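Local coordinates for acetylcholine-binding protein (Bulinus truncatus, PDB 2BJ0) that probably binds acetylcholine and related ligands as a secreted pentamer that resembles the extracellular domain of nicotinic acetylcholine receptors, at residues G140-L151 with E188-I196. Residues are numbered along the deposited sequence; the frame is centred on the assembly and turned at random.
Sequences GSWTHDNKQFAL and ENMYDDIEI
Asp145 and Tyr191 meet ring face to backbone. The CA of Asp145 sits 3.8 Å from the Tyr191 ring centroid, 7° off the ring normal, a CH-pi contact. The CG of Tyr191 lies beside its own backbone N (chi1 -76°), which brings the ring against the 142-148 loop, its face to Asp145. Ser141 O lies at the ring edge, near its plane. Leu151 CD1 also touches Ile194 CG1 at 3.8 Å.

Four direct hydrogen bonds join the segments. Asn189 ND2 gives an almost straight bond to Asp145 OD2, 2.8 Å long, but reaches it from above the carboxylate plane, the two planes standing nearly perpendicular. Asp145 OD1 accepts from Lys147 N in an Asx turn. Asn146 N donates to Met190 O at 2.8 Å. Asp192 spans two parts of the other segment: its OD1 takes Asn146 ND2 at 3.1 Å on the syn side but tilted out of the carboxylate plane, while its OD2 takes Leu151 N at 3.0 Å through the anti lone pair.

Water fills in the backbone pairing. Two waters link Asp192 O to Ser141, one through N and one through O. A third joins Asp192 N to His144 O and Phe149 O.

Trp142 stands at the subunit interface, edge-to-face with Trp51 of the second subunit, and its O accepts from a bound CXS molecule, probably from the crystallisation liquor. The Tyr191 side chain also approaches this molecule, consistent with the aromatic agonist pocket of this family.

An alanine in place of Tyr191 would probably leave the backbone at Asp145 without its aromatic support and open a gap beside the CXS site. The chemistry implies that two buried aspartates, a backbone bond and three bridging waters hold residues 141-151 to 189-192, with the Tyr191 ring against the 142-148 loop and close to the bound CXS.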
loop_
_atom_site.group_PDB
_atom_site.type_symbol
_atom_site.label_atom_id
_atom_site.label_comp_id
_atom_site.label_asym_id
_atom_site.label_seq_id
_atom_site.Cartn_x
_atom_site.Cartn_y
_atom_site.Cartn_z
ATOM N N GLY A 140 12.358 -0.208 20.566
ATOM C CA GLY A 140 13.655 -0.900 20.553
ATOM C C GLY A 140 13.808 -1.702 19.283
ATOM O O GLY A 140 12.877 -1.742 18.464
ATOM N N SER A 141 14.976 -2.309 19.084
ATOM C CA SER A 141 15.169 -3.151 17.921
ATOM C C SER A 141 14.350 -4.408 18.088
ATOM O O SER A 141 14.331 -5.032 19.161
ATOM C CB SER A 141 16.628 -3.498 17.725
ATOM O OG SER A 141 16.790 -4.517 16.777
ATOM N N TRP A 142 13.660 -4.783 17.020
ATOM C CA TRP A 142 12.872 -5.992 17.060
ATOM C C TRP A 142 13.712 -7.252 17.036
ATOM O O TRP A 142 13.306 -8.257 17.617
ATOM C CB TRP A 142 11.898 -6.024 15.877
ATOM C CG TRP A 142 10.840 -7.070 16.021
ATOM C CD1 TRP A 142 10.691 -8.183 15.264
ATOM C CD2 TRP A 142 9.790 -7.103 16.996
ATOM N NE1 TRP A 142 9.602 -8.904 15.691
ATOM C CE2 TRP A 142 9.026 -8.261 16.750
ATOM C CE3 TRP A 142 9.395 -6.247 18.039
ATOM C CZ2 TRP A 142 7.904 -8.601 17.505
ATOM C CZ3 TRP A 142 8.269 -6.588 18.798
ATOM C CH2 TRP A 142 7.551 -7.765 18.531
ATOM N N THR A 143 14.848 -7.223 16.335
ATOM C CA THR A 143 15.581 -8.454 16.071
ATOM C C THR A 143 17.071 -8.440 16.318
ATOM O O THR A 143 17.699 -9.459 16.046
ATOM C CB THR A 143 15.377 -8.944 14.588
ATOM O OG1 THR A 143 15.969 -7.984 13.700
ATOM C CG2 THR A 143 13.902 -8.984 14.224
ATOM N N HIS A 144 17.628 -7.328 16.822
ATOM C CA HIS A 144 19.056 -7.254 17.198
ATOM C C HIS A 144 19.193 -7.143 18.729
ATOM O O HIS A 144 18.738 -6.178 19.329
ATOM C CB HIS A 144 19.746 -6.033 16.535
ATOM C CG HIS A 144 19.748 -6.067 15.025
ATOM N ND1 HIS A 144 18.734 -5.518 14.264
ATOM C CD2 HIS A 144 20.658 -6.551 14.142
ATOM C CE1 HIS A 144 19.001 -5.699 12.979
ATOM N NE2 HIS A 144 20.164 -6.319 12.876
ATOM N N ASP A 145 19.791 -8.144 19.357
ATOM C CA ASP A 145 19.988 -8.133 20.837
ATOM C C ASP A 145 21.104 -7.151 21.205
ATOM O O ASP A 145 21.745 -6.601 20.317
ATOM C CB ASP A 145 20.278 -9.549 21.368
ATOM C CG ASP A 145 21.581 -10.129 20.830
ATOM O OD1 ASP A 145 22.555 -9.377 20.620
ATOM O OD2 ASP A 145 21.729 -11.340 20.581
ATOM N N ASN A 146 21.365 -6.937 22.499
ATOM C CA ASN A 146 22.280 -5.860 22.843
ATOM C C ASN A 146 23.755 -6.222 22.741
ATOM O O ASN A 146 24.625 -5.393 23.015
ATOM C CB ASN A 146 21.954 -5.227 24.181
ATOM C CG ASN A 146 22.040 -6.199 25.323
ATOM O OD1 ASN A 146 22.559 -7.314 25.182
ATOM N ND2 ASN A 146 21.506 -5.791 26.473
ATOM N N LYS A 147 24.028 -7.450 22.317
ATOM C CA LYS A 147 25.375 -7.820 21.892
ATOM C C LYS A 147 25.716 -7.216 20.542
ATOM O O LYS A 147 26.879 -7.026 20.243
ATOM C CB LYS A 147 25.522 -9.340 21.825
ATOM C CG LYS A 147 26.222 -10.002 22.999
ATOM C CD LYS A 147 25.704 -9.573 24.378
ATOM C CE LYS A 147 26.481 -10.297 25.507
ATOM N NZ LYS A 147 26.447 -9.571 26.833
ATOM N N GLN A 148 24.696 -6.903 19.731
ATOM C CA GLN A 148 24.897 -6.302 18.395
ATOM C C GLN A 148 24.466 -4.840 18.325
ATOM O O GLN A 148 25.116 -4.040 17.686
ATOM C CB GLN A 148 24.134 -7.110 17.340
ATOM C CG GLN A 148 24.723 -8.465 17.105
ATOM C CD GLN A 148 24.043 -9.237 15.990
ATOM O OE1 GLN A 148 23.181 -8.716 15.292
ATOM N NE2 GLN A 148 24.425 -10.493 15.836
ATOM N N PHE A 149 23.388 -4.500 19.029
ATOM C CA PHE A 149 22.695 -3.229 18.876
ATOM C C PHE A 149 22.488 -2.648 20.267
ATOM O O PHE A 149 21.614 -3.094 20.987
ATOM C CB PHE A 149 21.345 -3.567 18.261
ATOM C CG PHE A 149 20.501 -2.402 17.837
ATOM C CD1 PHE A 149 19.829 -1.613 18.757
ATOM C CD2 PHE A 149 20.222 -2.215 16.479
ATOM C CE1 PHE A 149 18.997 -0.585 18.356
ATOM C CE2 PHE A 149 19.355 -1.207 16.063
ATOM C CZ PHE A 149 18.734 -0.386 16.998
ATOM N N ALA A 150 23.287 -1.657 20.653
ATOM C CA ALA A 150 23.107 -1.053 21.970
ATOM C C ALA A 150 22.477 0.318 21.852
ATOM O O ALA A 150 22.947 1.136 21.094
ATOM C CB ALA A 150 24.448 -0.982 22.710
ATOM N N LEU A 151 21.394 0.553 22.604
ATOM C CA LEU A 151 20.689 1.832 22.618
ATOM C C LEU A 151 21.301 2.735 23.663
ATOM O O LEU A 151 21.656 2.272 24.750
ATOM C CB LEU A 151 19.215 1.645 22.994
ATOM C CG LEU A 151 18.266 1.207 21.887
ATOM C CD1 LEU A 151 16.834 1.179 22.374
ATOM C CD2 LEU A 151 18.399 2.145 20.707
ATOM N N GLU A 188 18.906 -15.793 24.021
ATOM C CA GLU A 188 19.748 -15.857 25.203
ATOM C C GLU A 188 20.107 -14.454 25.708
ATOM O O GLU A 188 20.073 -14.197 26.922
ATOM C CB GLU A 188 21.012 -16.675 24.919
ATOM C CG GLU A 188 21.603 -17.322 26.163
ATOM C CD GLU A 188 23.084 -17.620 26.038
ATOM O OE1 GLU A 188 23.604 -17.654 24.894
ATOM O OE2 GLU A 188 23.733 -17.820 27.095
ATOM N N ASN A 189 20.451 -13.557 24.779
ATOM C CA ASN A 189 20.819 -12.172 25.129
ATOM C C ASN A 189 19.606 -11.257 25.381
ATOM O O ASN A 189 18.478 -11.530 24.935
ATOM C CB ASN A 189 21.744 -11.551 24.067
ATOM C CG ASN A 189 23.011 -12.372 23.820
ATOM O OD1 ASN A 189 23.707 -12.778 24.759
ATOM N ND2 ASN A 189 23.320 -12.607 22.547
ATOM N N MET A 190 19.846 -10.174 26.110
ATOM C CA MET A 190 18.811 -9.185 26.331
ATOM C C MET A 190 18.694 -8.203 25.157
ATOM O O MET A 190 19.609 -8.058 24.341
ATOM C CB MET A 190 19.086 -8.421 27.618
ATOM C CG MET A 190 19.151 -9.273 28.886
ATOM S SD MET A 190 19.264 -8.108 30.277
ATOM C CE MET A 190 20.688 -8.770 31.180
ATOM N N TYR A 191 17.550 -7.539 25.095
ATOM C CA TYR A 191 17.284 -6.489 24.128
ATOM C C TYR A 191 17.190 -5.157 24.863
ATOM O O TYR A 191 16.587 -5.090 25.911
ATOM C CB TYR A 191 15.976 -6.800 23.396
ATOM C CG TYR A 191 16.161 -7.885 22.361
ATOM C CD1 TYR A 191 16.447 -9.201 22.739
ATOM C CD2 TYR A 191 16.068 -7.599 21.001
ATOM C CE1 TYR A 191 16.639 -10.208 21.777
ATOM C CE2 TYR A 191 16.262 -8.587 20.048
ATOM C CZ TYR A 191 16.543 -9.883 20.436
ATOM O OH TYR A 191 16.754 -10.863 19.483
ATOM N N ASP A 192 17.794 -4.108 24.324
ATOM C CA ASP A 192 17.594 -2.762 24.839
ATOM C C ASP A 192 16.281 -2.138 24.367
ATOM O O ASP A 192 15.862 -2.332 23.222
ATOM C CB ASP A 192 18.706 -1.865 24.368
ATOM C CG ASP A 192 20.050 -2.206 24.997
ATOM O OD1 ASP A 192 20.122 -3.064 25.905
ATOM O OD2 ASP A 192 21.084 -1.673 24.601
ATOM N N ASP A 193 15.648 -1.368 25.242
ATOM C CA ASP A 193 14.575 -0.501 24.793
ATOM C C ASP A 193 14.667 0.854 25.454
ATOM O O ASP A 193 15.279 0.998 26.520
ATOM C CB ASP A 193 13.199 -1.142 24.964
ATOM C CG ASP A 193 12.830 -1.352 26.400
ATOM O OD1 ASP A 193 12.308 -0.407 27.037
ATOM O OD2 ASP A 193 12.994 -2.449 26.973
ATOM N N ILE A 194 14.117 1.861 24.795
ATOM C CA ILE A 194 13.901 3.131 25.463
ATOM C C ILE A 194 12.401 3.285 25.635
ATOM O O ILE A 194 11.613 3.011 24.710
ATOM C CB ILE A 194 14.532 4.298 24.682
ATOM C CG1 ILE A 194 16.048 4.126 24.687
ATOM C CG2 ILE A 194 14.120 5.669 25.287
ATOM C CD1 ILE A 194 16.824 5.181 23.931
ATOM N N GLU A 195 12.004 3.696 26.829
ATOM C CA GLU A 195 10.610 3.882 27.138
ATOM C C GLU A 195 10.307 5.356 27.334
ATOM O O GLU A 195 10.869 5.997 28.238
ATOM C CB GLU A 195 10.266 3.089 28.392
ATOM C CG GLU A 195 8.823 3.264 28.846
ATOM C CD GLU A 195 8.250 2.000 29.482
ATOM O OE1 GLU A 195 8.775 0.879 29.212
ATOM O OE2 GLU A 195 7.263 2.133 30.251
ATOM N N ILE A 196 9.407 5.886 26.510
ATOM C CA ILE A 196 8.925 7.241 26.690
ATOM C C ILE A 196 7.711 7.256 27.609
ATOM O O ILE A 196 6.765 6.517 27.393
ATOM C CB ILE A 196 8.575 7.909 25.342
ATOM C CG1 ILE A 196 9.785 7.903 24.414
ATOM C CG2 ILE A 196 8.118 9.333 25.562
ATOM C CD1 ILE A 196 9.404 8.156 22.978
HETATM O O HOH W 1 17.148 -2.334 21.057
HETATM O O HOH W 2 13.988 -4.415 21.833
HETATM O O HOH W 3 18.831 -4.464 21.277
#